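Local coordinates for peptide chain release factor subunit 1 (Aeropyrum pernix, PDB 3AGK), which probably directs the termination of translation in response to the stop codons UAA, UAG and UGA, acting with a GTP-binding partner subunit, at residues R43-V48 against T86-N91; K220-A225 against Y242-I247; L320-R325 against I343-S348. All blocks are in the same frame, centred on the assembly; numbering follows the deposited sequence.

How the contacts relate
The three contacts follow one another along the chain, and each lies in a different domain of the release factor. Contact 1 is in domain 1, where the start of helix 45-58 meets the loop before strand 93-98. Contact 2 is in domain 2 and joins strand 219-226 to segment 242-247. Contact 3 is in domain 3 and pairs strands 316-322 and 341-345. Centres of contacts 1 and 2 lie about 40 Å apart, those of 1 and 3 about 42 Å, and those of 2 and 3 about 29 Å. None touches another. Each is a join within one domain, and Glu323 of contact 3 also reaches Arg162 in the domain 2 range.

Contact 1: R43-V48 against T86-N91; sequences RPLSDV and TSTPPN
Leu45 and Thr88 carry this contact, and their side chains meet at a slant. Leu45 opens helix 45-58 and points at the loop 86-91, which leads into strand 93-98. Its CG stands beside the backbone N and anti to the carbonyl carbon (chi1 -63°). From there the two methyls part. Leu45 CD2 meets the methyl of Thr88, with CD2 3.5 Å from Thr88 CG2. Leu45 CD1 instead lies against the loop backbone, 3.8 Å from Ser87 C. The leucine thus touches both the threonine methyl and the peptide before it.

Thr88 sends its two branches to different partners. Thr88 CG2 faces the 43-48 segment, where it makes a tight approach to a carbonyl, 3.1 Å from Arg43 O. The Thr88 side chain is close to eclipsed rather than staggered (chi1 106°). OG1 stays with its own loop and bonds to Pro89 O at 2.9 Å, in the carbonyl plane and on a lone pair. This bond holds the hydroxyl and so helps to fix which branch is turned to Leu45.

The end of Arg43 leads away from the loop. Its NH1 forms a salt bridge with Asp47 OD2 at 3.0 Å, joining the residue before the N-cap, Pro44, to the first turn of the helix. The carboxylate oxygen lies in the guanidinium plane and uses its anti lone pair. Behind the contact, Ile39 of strand 34-39 touches both Leu45 and Thr88.

The chemistry is divided. Apolar groups join helix start to loop within domain 1, while Arg43 NH1 and Thr88 OG1 bond inside their own segments.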
loop_
_atom_site.group_PDB
_atom_site.type_symbol
_atom_site.label_atom_id
_atom_site.label_comp_id
_atom_site.label_asym_id
_atom_site.label_seq_id
_atom_site.Cartn_x
_atom_site.Cartn_y
_atom_site.Cartn_z
ATOM N N ARG A 43 11.246 -20.434 -18.304
ATOM C CA ARG A 43 11.848 -21.458 -17.453
ATOM C C ARG A 43 11.190 -22.846 -17.506
ATOM O O ARG A 43 10.122 -23.058 -16.932
ATOM C CB ARG A 43 11.882 -20.953 -16.012
ATOM C CG ARG A 43 12.544 -21.922 -15.030
ATOM C CD ARG A 43 13.978 -22.218 -15.451
ATOM N NE ARG A 43 14.712 -20.986 -15.706
ATOM C CZ ARG A 43 15.850 -20.924 -16.381
ATOM N NH1 ARG A 43 16.387 -22.030 -16.885
ATOM N NH2 ARG A 43 16.449 -19.753 -16.553
ATOM N N PRO A 44 11.860 -23.814 -18.151
ATOM C CA PRO A 44 11.367 -25.197 -18.273
ATOM C C PRO A 44 11.081 -25.860 -16.925
ATOM O O PRO A 44 11.917 -25.827 -16.012
ATOM C CB PRO A 44 12.525 -25.928 -18.960
ATOM C CG PRO A 44 13.355 -24.858 -19.595
ATOM C CD PRO A 44 13.195 -23.640 -18.748
ATOM N N LEU A 45 9.916 -26.487 -16.809
ATOM C CA LEU A 45 9.490 -27.066 -15.543
ATOM C C LEU A 45 10.405 -28.203 -15.086
ATOM O O LEU A 45 10.478 -28.516 -13.894
ATOM C CB LEU A 45 8.032 -27.535 -15.622
ATOM C CG LEU A 45 6.953 -26.471 -15.874
ATOM C CD1 LEU A 45 5.552 -27.097 -15.986
ATOM C CD2 LEU A 45 6.971 -25.393 -14.804
ATOM N N SER A 46 11.117 -28.821 -16.019
ATOM C CA SER A 46 12.042 -29.873 -15.633
ATOM C C SER A 46 13.209 -29.285 -14.816
ATOM O O SER A 46 13.741 -29.947 -13.920
ATOM C CB SER A 46 12.554 -30.615 -16.859
ATOM O OG SER A 46 13.348 -29.760 -17.652
ATOM N N ASP A 47 13.581 -28.041 -15.130
ATOM C CA ASP A 47 14.592 -27.281 -14.374
ATOM C C ASP A 47 14.114 -27.019 -12.948
ATOM O O ASP A 47 14.847 -27.236 -11.970
ATOM C CB ASP A 47 14.873 -25.935 -15.047
ATOM C CG ASP A 47 15.665 -26.075 -16.339
ATOM O OD1 ASP A 47 15.989 -27.219 -16.729
ATOM O OD2 ASP A 47 15.966 -25.031 -16.961
ATOM N N VAL A 48 12.871 -26.553 -12.840
ATOM C CA VAL A 48 12.273 -26.275 -11.542
ATOM C C VAL A 48 12.176 -27.562 -10.728
ATOM O O VAL A 48 12.478 -27.583 -9.537
ATOM C CB VAL A 48 10.876 -25.647 -11.696
ATOM C CG1 VAL A 48 10.342 -25.210 -10.337
ATOM C CG2 VAL A 48 10.932 -24.458 -12.682
ATOM N N THR A 86 2.443 -29.603 -18.532
ATOM C CA THR A 86 3.455 -29.939 -19.514
ATOM C C THR A 86 4.465 -28.807 -19.637
ATOM O O THR A 86 5.674 -29.043 -19.694
ATOM C CB THR A 86 2.832 -30.256 -20.870
ATOM O OG1 THR A 86 1.667 -29.443 -21.048
ATOM C CG2 THR A 86 2.424 -31.721 -20.916
ATOM N N SER A 87 3.971 -27.575 -19.657
ATOM C CA SER A 87 4.852 -26.419 -19.730
ATOM C C SER A 87 4.222 -25.256 -18.993
ATOM O O SER A 87 3.000 -25.206 -18.835
ATOM C CB SER A 87 5.088 -26.019 -21.181
ATOM O OG SER A 87 3.962 -25.319 -21.679
ATOM N N THR A 88 5.054 -24.318 -18.553
ATOM C CA THR A 88 4.565 -23.149 -17.836
ATOM C C THR A 88 3.619 -22.352 -18.749
ATOM O O THR A 88 3.837 -22.298 -19.959
ATOM C CB THR A 88 5.731 -22.262 -17.345
ATOM O OG1 THR A 88 5.817 -21.091 -18.159
ATOM C CG2 THR A 88 7.069 -23.024 -17.408
ATOM N N PRO A 89 2.544 -21.765 -18.182
ATOM C CA PRO A 89 1.660 -20.899 -18.967
ATOM C C PRO A 89 2.442 -19.714 -19.517
ATOM O O PRO A 89 3.625 -19.544 -19.196
ATOM C CB PRO A 89 0.630 -20.407 -17.940
ATOM C CG PRO A 89 0.684 -21.374 -16.848
ATOM C CD PRO A 89 2.079 -21.902 -16.793
ATOM N N PRO A 90 1.788 -18.888 -20.333
ATOM C CA PRO A 90 2.494 -17.794 -21.008
ATOM C C PRO A 90 2.909 -16.692 -20.047
ATOM O O PRO A 90 3.872 -15.974 -20.334
ATOM C CB PRO A 90 1.454 -17.264 -21.999
ATOM C CG PRO A 90 0.396 -18.357 -22.078
ATOM C CD PRO A 90 0.374 -18.970 -20.734
ATOM N N ASN A 91 2.198 -16.557 -18.929
ATOM C CA ASN A 91 2.540 -15.539 -17.942
ATOM C C ASN A 91 3.299 -16.127 -16.764
ATOM O O ASN A 91 3.518 -15.445 -15.761
ATOM C CB ASN A 91 1.289 -14.839 -17.426
ATOM C CG ASN A 91 0.776 -13.784 -18.378
ATOM O OD1 ASN A 91 1.374 -13.533 -19.422
ATOM N ND2 ASN A 91 -0.337 -13.155 -18.018
#

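Contact 2: K220-A225 against Y242-I247; sequences KGVIVA and YRLKKI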
loop_
_atom_site.group_PDB
_atom_site.type_symbol
_atom_site.label_atom_id
_atom_site.label_comp_id
_atom_site.label_asym_id
_atom_site.label_seq_id
_atom_site.Cartn_x
_atom_site.Cartn_y
_atom_site.Cartn_z
ATOM N N LYS A 220 4.402 8.290 -9.024
ATOM C CA LYS A 220 4.081 9.248 -10.076
ATOM C C LYS A 220 4.558 10.672 -9.781
ATOM O O LYS A 220 4.670 11.498 -10.687
ATOM C CB LYS A 220 2.575 9.238 -10.367
ATOM C CG LYS A 220 2.090 7.934 -10.997
ATOM C CD LYS A 220 2.442 7.844 -12.480
ATOM C CE LYS A 220 1.195 8.058 -13.353
ATOM N NZ LYS A 220 1.464 7.969 -14.822
ATOM N N GLY A 221 4.841 10.967 -8.520
ATOM C CA GLY A 221 5.253 12.311 -8.170
ATOM C C GLY A 221 5.823 12.431 -6.780
ATOM O O GLY A 221 5.708 11.503 -5.976
ATOM N N VAL A 222 6.424 13.586 -6.497
ATOM C CA VAL A 222 6.955 13.868 -5.165
ATOM C C VAL A 222 6.582 15.275 -4.780
ATOM O O VAL A 222 6.774 16.215 -5.550
ATOM C CB VAL A 222 8.491 13.718 -5.111
ATOM C CG1 VAL A 222 9.037 14.078 -3.702
ATOM C CG2 VAL A 222 8.890 12.295 -5.521
ATOM N N ILE A 223 6.004 15.422 -3.601
ATOM C CA ILE A 223 5.725 16.745 -3.080
ATOM C C ILE A 223 6.842 17.096 -2.113
ATOM O O ILE A 223 7.180 16.302 -1.215
ATOM C CB ILE A 223 4.387 16.773 -2.329
ATOM C CG1 ILE A 223 3.223 16.540 -3.301
ATOM C CG2 ILE A 223 4.212 18.106 -1.600
ATOM C CD1 ILE A 223 1.910 16.203 -2.602
ATOM N N VAL A 224 7.435 18.265 -2.295
ATOM C CA VAL A 224 8.356 18.760 -1.275
ATOM C C VAL A 224 7.659 19.911 -0.542
ATOM O O VAL A 224 7.171 20.842 -1.170
ATOM C CB VAL A 224 9.747 19.197 -1.849
ATOM C CG1 VAL A 224 10.645 19.773 -0.732
ATOM C CG2 VAL A 224 10.424 18.033 -2.531
ATOM N N ALA A 225 7.593 19.811 0.783
ATOM C CA ALA A 225 6.920 20.807 1.618
ATOM C C ALA A 225 7.790 21.178 2.810
ATOM O O ALA A 225 8.816 20.568 3.049
ATOM C CB ALA A 225 5.593 20.273 2.115
ATOM N N TYR A 242 18.146 12.475 -9.053
ATOM C CA TYR A 242 17.566 13.015 -10.276
ATOM C C TYR A 242 16.289 12.298 -10.735
ATOM O O TYR A 242 15.400 12.935 -11.308
ATOM C CB TYR A 242 18.597 13.011 -11.412
ATOM C CG TYR A 242 18.862 11.639 -12.000
ATOM C CD1 TYR A 242 19.761 10.762 -11.398
ATOM C CD2 TYR A 242 18.227 11.225 -13.163
ATOM C CE1 TYR A 242 20.014 9.501 -11.940
ATOM C CE2 TYR A 242 18.471 9.971 -13.712
ATOM C CZ TYR A 242 19.363 9.113 -13.094
ATOM O OH TYR A 242 19.606 7.872 -13.637
ATOM N N ARG A 243 16.193 10.983 -10.507
ATOM C CA ARG A 243 14.952 10.261 -10.832
ATOM C C ARG A 243 13.765 10.832 -10.077
ATOM O O ARG A 243 12.647 10.820 -10.586
ATOM C CB ARG A 243 15.055 8.764 -10.551
ATOM C CG ARG A 243 15.996 8.037 -11.478
ATOM C CD ARG A 243 17.235 7.642 -10.732
ATOM N NE ARG A 243 17.348 6.201 -10.592
ATOM C CZ ARG A 243 18.244 5.610 -9.814
ATOM N NH1 ARG A 243 18.297 4.289 -9.734
ATOM N NH2 ARG A 243 19.080 6.347 -9.105
ATOM N N LEU A 244 14.005 11.325 -8.861
ATOM C CA LEU A 244 12.931 11.942 -8.091
ATOM C C LEU A 244 12.733 13.401 -8.505
ATOM O O LEU A 244 11.606 13.916 -8.545
ATOM C CB LEU A 244 13.223 11.850 -6.599
ATOM C CG LEU A 244 13.313 10.438 -6.019
ATOM C CD1 LEU A 244 13.387 10.502 -4.501
ATOM C CD2 LEU A 244 12.114 9.616 -6.457
ATOM N N LYS A 245 13.838 14.073 -8.806
ATOM C CA LYS A 245 13.750 15.455 -9.225
ATOM C C LYS A 245 12.847 15.572 -10.466
ATOM O O LYS A 245 12.049 16.505 -10.578
ATOM C CB LYS A 245 15.140 16.007 -9.505
ATOM C CG LYS A 245 15.825 16.684 -8.304
ATOM C CD LYS A 245 15.987 18.174 -8.634
ATOM C CE LYS A 245 16.899 18.910 -7.689
ATOM N NZ LYS A 245 18.310 18.824 -8.098
ATOM N N LYS A 246 12.980 14.614 -11.384
ATOM C CA LYS A 246 12.183 14.581 -12.614
ATOM C C LYS A 246 10.672 14.695 -12.399
ATOM O O LYS A 246 9.965 15.266 -13.228
ATOM C CB LYS A 246 12.463 13.293 -13.392
ATOM C CG LYS A 246 11.554 13.113 -14.595
ATOM C CD LYS A 246 11.860 11.836 -15.342
ATOM C CE LYS A 246 10.882 11.644 -16.483
ATOM N NZ LYS A 246 11.254 10.471 -17.319
ATOM N N ILE A 247 10.184 14.133 -11.295
ATOM C CA ILE A 247 8.740 14.022 -11.054
ATOM C C ILE A 247 8.325 14.810 -9.824
ATOM O O ILE A 247 7.336 14.491 -9.158
ATOM C CB ILE A 247 8.296 12.553 -10.891
ATOM C CG1 ILE A 247 9.082 11.886 -9.766
ATOM C CG2 ILE A 247 8.495 11.776 -12.206
ATOM C CD1 ILE A 247 8.578 10.510 -9.426
#
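Ile247 O accepts the backbone N-H of Val222, and this bond ties segment 242-247 to strand 219-226. Val222 N lies 3.0 Å from Ile247 O. The bond is bent, with 139° at the hydrogen, and the donor is tilted from the carbonyl plane. The same oxygen also takes a CA-H...O contact, 3.2 Å from Gly221 CA. Two neighbouring strand residues thus share one carbonyl.

The Ile247 side chain lies over the strand backbone at this point. CB is 3.8 Å from Lys220 O, and CD1 is 3.9 Å from Gly221 N. CG1 sits between the backbone N and the carbonyl carbon (chi1 56°), a setting that carries CD1 over Gly221. The glycine has no side chain here, and its backbone is met directly. Val222 CG2 adds looser apolar contacts, 4.3 Å from both Ile247 CG1 and Leu244 CD2.

Farther out, Ile247 N bonds to Leu244 O, which ties the two residues that touch Val222. Leu244 packs on Leu210 and Val211 of helix 188-215, and Val222 reaches Ile146 of strand 142-149. Strand 219-226 bonds to Gly144 of strand 142-149 through Gly221 and Ile223.

Val222 also has a backbone bond with Ala249, in the chain leading to edge strand 253-254. The chemistry implies a backbone-led join between Ile247 and the sheet in domain 2, with aliphatic groups filling in around the polar link.

Contact 3: L320-R325 against I343-S348; sequences LIHESR and IVVPES
Glu323 holds its CG between the backbone N and the carbonyl carbon (chi1 72°), and beyond CG the chain is extended. This carries its carboxylate to the backbone of Glu347. The two segments end the parallel strands of a beta-alpha-beta crossover, strand 316-322, helix 328-335 and strand 341-345, in domain 3.

Glu347 N donates to Glu323 OE1 at 2.6 Å, and the bond is nearly straight at 170°. The oxygen is met from above the carboxylate plane. The Glu323 and Glu347 side chains cross at about a right angle. Glu323 OE2 makes a salt bridge with Arg162, from the domain 2 part of the chain. With an alanine in place of Glu323 the carboxylate is gone, and Glu347 N and Arg162 would probably each lose a partner.

The strands are joined by backbone bonds, among them Ile321 N to Ile343 O at 2.9 Å and Glu323 N to Val345 O at 3.0 Å. Leu320 and Ile343 lie side by side, and Leu320 CD2 is 3.9 Å from Ile343 CG2. Both touch Ala285 of helix 277-294. Ile321 and Val344 point to the other face, onto Leu328 of helix 328-335.

His322 CG is anti to the backbone N (chi1 -164°), which turns the ring toward Val345 and Glu347, with Val345 O over one face near the rim. His322 ND1 accepts the N-H of Ser324. At the ring edge, in plane, a water sits 2.8 Å from His322 NE2.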
loop_
_atom_site.group_PDB
_atom_site.type_symbol
_atom_site.label_atom_id
_atom_site.label_comp_id
_atom_site.label_asym_id
_atom_site.label_seq_id
_atom_site.Cartn_x
_atom_site.Cartn_y
_atom_site.Cartn_z
ATOM N N LEU A 320 -20.242 7.548 4.081
ATOM C CA LEU A 320 -18.908 7.363 4.651
ATOM C C LEU A 320 -18.870 6.023 5.350
ATOM O O LEU A 320 -19.656 5.785 6.275
ATOM C CB LEU A 320 -18.594 8.457 5.663
ATOM C CG LEU A 320 -18.414 9.875 5.141
ATOM C CD1 LEU A 320 -19.089 10.864 6.056
ATOM C CD2 LEU A 320 -16.945 10.169 5.042
ATOM N N ILE A 321 -17.969 5.147 4.907
ATOM C CA ILE A 321 -17.892 3.798 5.463
ATOM C C ILE A 321 -16.487 3.450 5.907
ATOM O O ILE A 321 -15.564 3.411 5.090
ATOM C CB ILE A 321 -18.334 2.734 4.444
ATOM C CG1 ILE A 321 -19.568 3.205 3.673
ATOM C CG2 ILE A 321 -18.588 1.389 5.145
ATOM C CD1 ILE A 321 -19.939 2.290 2.528
ATOM N N HIS A 322 -16.329 3.191 7.202
ATOM C CA HIS A 322 -15.043 2.753 7.748
ATOM C C HIS A 322 -14.641 1.389 7.166
ATOM O O HIS A 322 -15.435 0.452 7.138
ATOM C CB HIS A 322 -15.105 2.694 9.285
ATOM C CG HIS A 322 -13.760 2.629 9.948
ATOM N ND1 HIS A 322 -13.024 1.466 10.033
ATOM C CD2 HIS A 322 -13.033 3.583 10.582
ATOM C CE1 HIS A 322 -11.895 1.710 10.675
ATOM N NE2 HIS A 322 -11.879 2.988 11.020
ATOM N N GLU A 323 -13.400 1.282 6.713
ATOM C CA GLU A 323 -12.940 0.086 6.016
ATOM C C GLU A 323 -12.945 -1.203 6.858
ATOM O O GLU A 323 -12.898 -2.306 6.314
ATOM C CB GLU A 323 -11.534 0.318 5.464
ATOM C CG GLU A 323 -10.470 0.344 6.538
ATOM C CD GLU A 323 -9.076 0.476 5.956
ATOM O OE1 GLU A 323 -8.171 0.961 6.670
ATOM O OE2 GLU A 323 -8.890 0.103 4.777
ATOM N N SER A 324 -12.995 -1.083 8.177
ATOM C CA SER A 324 -13.008 -2.287 9.013
ATOM C C SER A 324 -14.396 -2.933 9.147
ATOM O O SER A 324 -14.543 -3.975 9.787
ATOM C CB SER A 324 -12.394 -2.018 10.394
ATOM O OG SER A 324 -13.271 -1.268 11.218
ATOM N N ARG A 325 -15.409 -2.327 8.543
ATOM C CA ARG A 325 -16.739 -2.924 8.540
ATOM C C ARG A 325 -16.823 -4.141 7.628
ATOM O O ARG A 325 -16.511 -4.073 6.440
ATOM C CB ARG A 325 -17.805 -1.900 8.148
ATOM C CG ARG A 325 -18.208 -1.004 9.295
ATOM C CD ARG A 325 -19.291 -0.052 8.884
ATOM N NE ARG A 325 -20.317 0.065 9.914
ATOM C CZ ARG A 325 -21.349 -0.758 10.028
ATOM N NH1 ARG A 325 -21.484 -1.758 9.180
ATOM N NH2 ARG A 325 -22.243 -0.579 10.983
ATOM N N ILE A 343 -17.468 7.135 0.163
ATOM C CA ILE A 343 -16.143 7.440 0.678
ATOM C C ILE A 343 -15.773 6.347 1.687
ATOM O O ILE A 343 -16.392 6.224 2.754
ATOM C CB ILE A 343 -16.112 8.810 1.400
ATOM C CG1 ILE A 343 -16.504 9.949 0.451
ATOM C CG2 ILE A 343 -14.740 9.054 2.051
ATOM C CD1 ILE A 343 -15.476 10.261 -0.639
ATOM N N VAL A 344 -14.791 5.530 1.341
ATOM C CA VAL A 344 -14.293 4.562 2.304
ATOM C C VAL A 344 -13.276 5.230 3.226
ATOM O O VAL A 344 -12.292 5.796 2.768
ATOM C CB VAL A 344 -13.668 3.328 1.633
ATOM C CG1 VAL A 344 -13.256 2.321 2.692
ATOM C CG2 VAL A 344 -14.648 2.699 0.666
ATOM N N VAL A 345 -13.527 5.164 4.528
ATOM C CA VAL A 345 -12.654 5.793 5.505
ATOM C C VAL A 345 -11.557 4.833 5.961
ATOM O O VAL A 345 -11.834 3.834 6.629
ATOM C CB VAL A 345 -13.439 6.302 6.721
ATOM C CG1 VAL A 345 -12.479 6.849 7.791
ATOM C CG2 VAL A 345 -14.469 7.353 6.284
ATOM N N PRO A 346 -10.297 5.133 5.598
ATOM C CA PRO A 346 -9.230 4.199 5.962
ATOM C C PRO A 346 -8.961 4.268 7.459
ATOM O O PRO A 346 -9.212 5.298 8.089
ATOM C CB PRO A 346 -8.029 4.719 5.164
ATOM C CG PRO A 346 -8.284 6.194 5.038
ATOM C CD PRO A 346 -9.774 6.318 4.887
ATOM N N GLU A 347 -8.463 3.166 8.012
ATOM C CA GLU A 347 -8.148 3.058 9.430
ATOM C C GLU A 347 -7.103 4.098 9.842
ATOM O O GLU A 347 -7.032 4.502 11.007
ATOM C CB GLU A 347 -7.631 1.649 9.718
ATOM C CG GLU A 347 -7.690 1.222 11.168
ATOM C CD GLU A 347 -6.606 0.211 11.507
ATOM O OE1 GLU A 347 -5.473 0.370 11.003
ATOM O OE2 GLU A 347 -6.882 -0.736 12.276
ATOM N N SER A 348 -6.299 4.530 8.869
ATOM C CA SER A 348 -5.204 5.478 9.101
ATOM C C SER A 348 -5.643 6.943 9.080
ATOM O O SER A 348 -4.878 7.844 9.437
ATOM C CB SER A 348 -4.097 5.260 8.070
ATOM O OG SER A 348 -4.632 5.107 6.767
HETATM O O HOH W 1 -9.847 3.557 12.855
#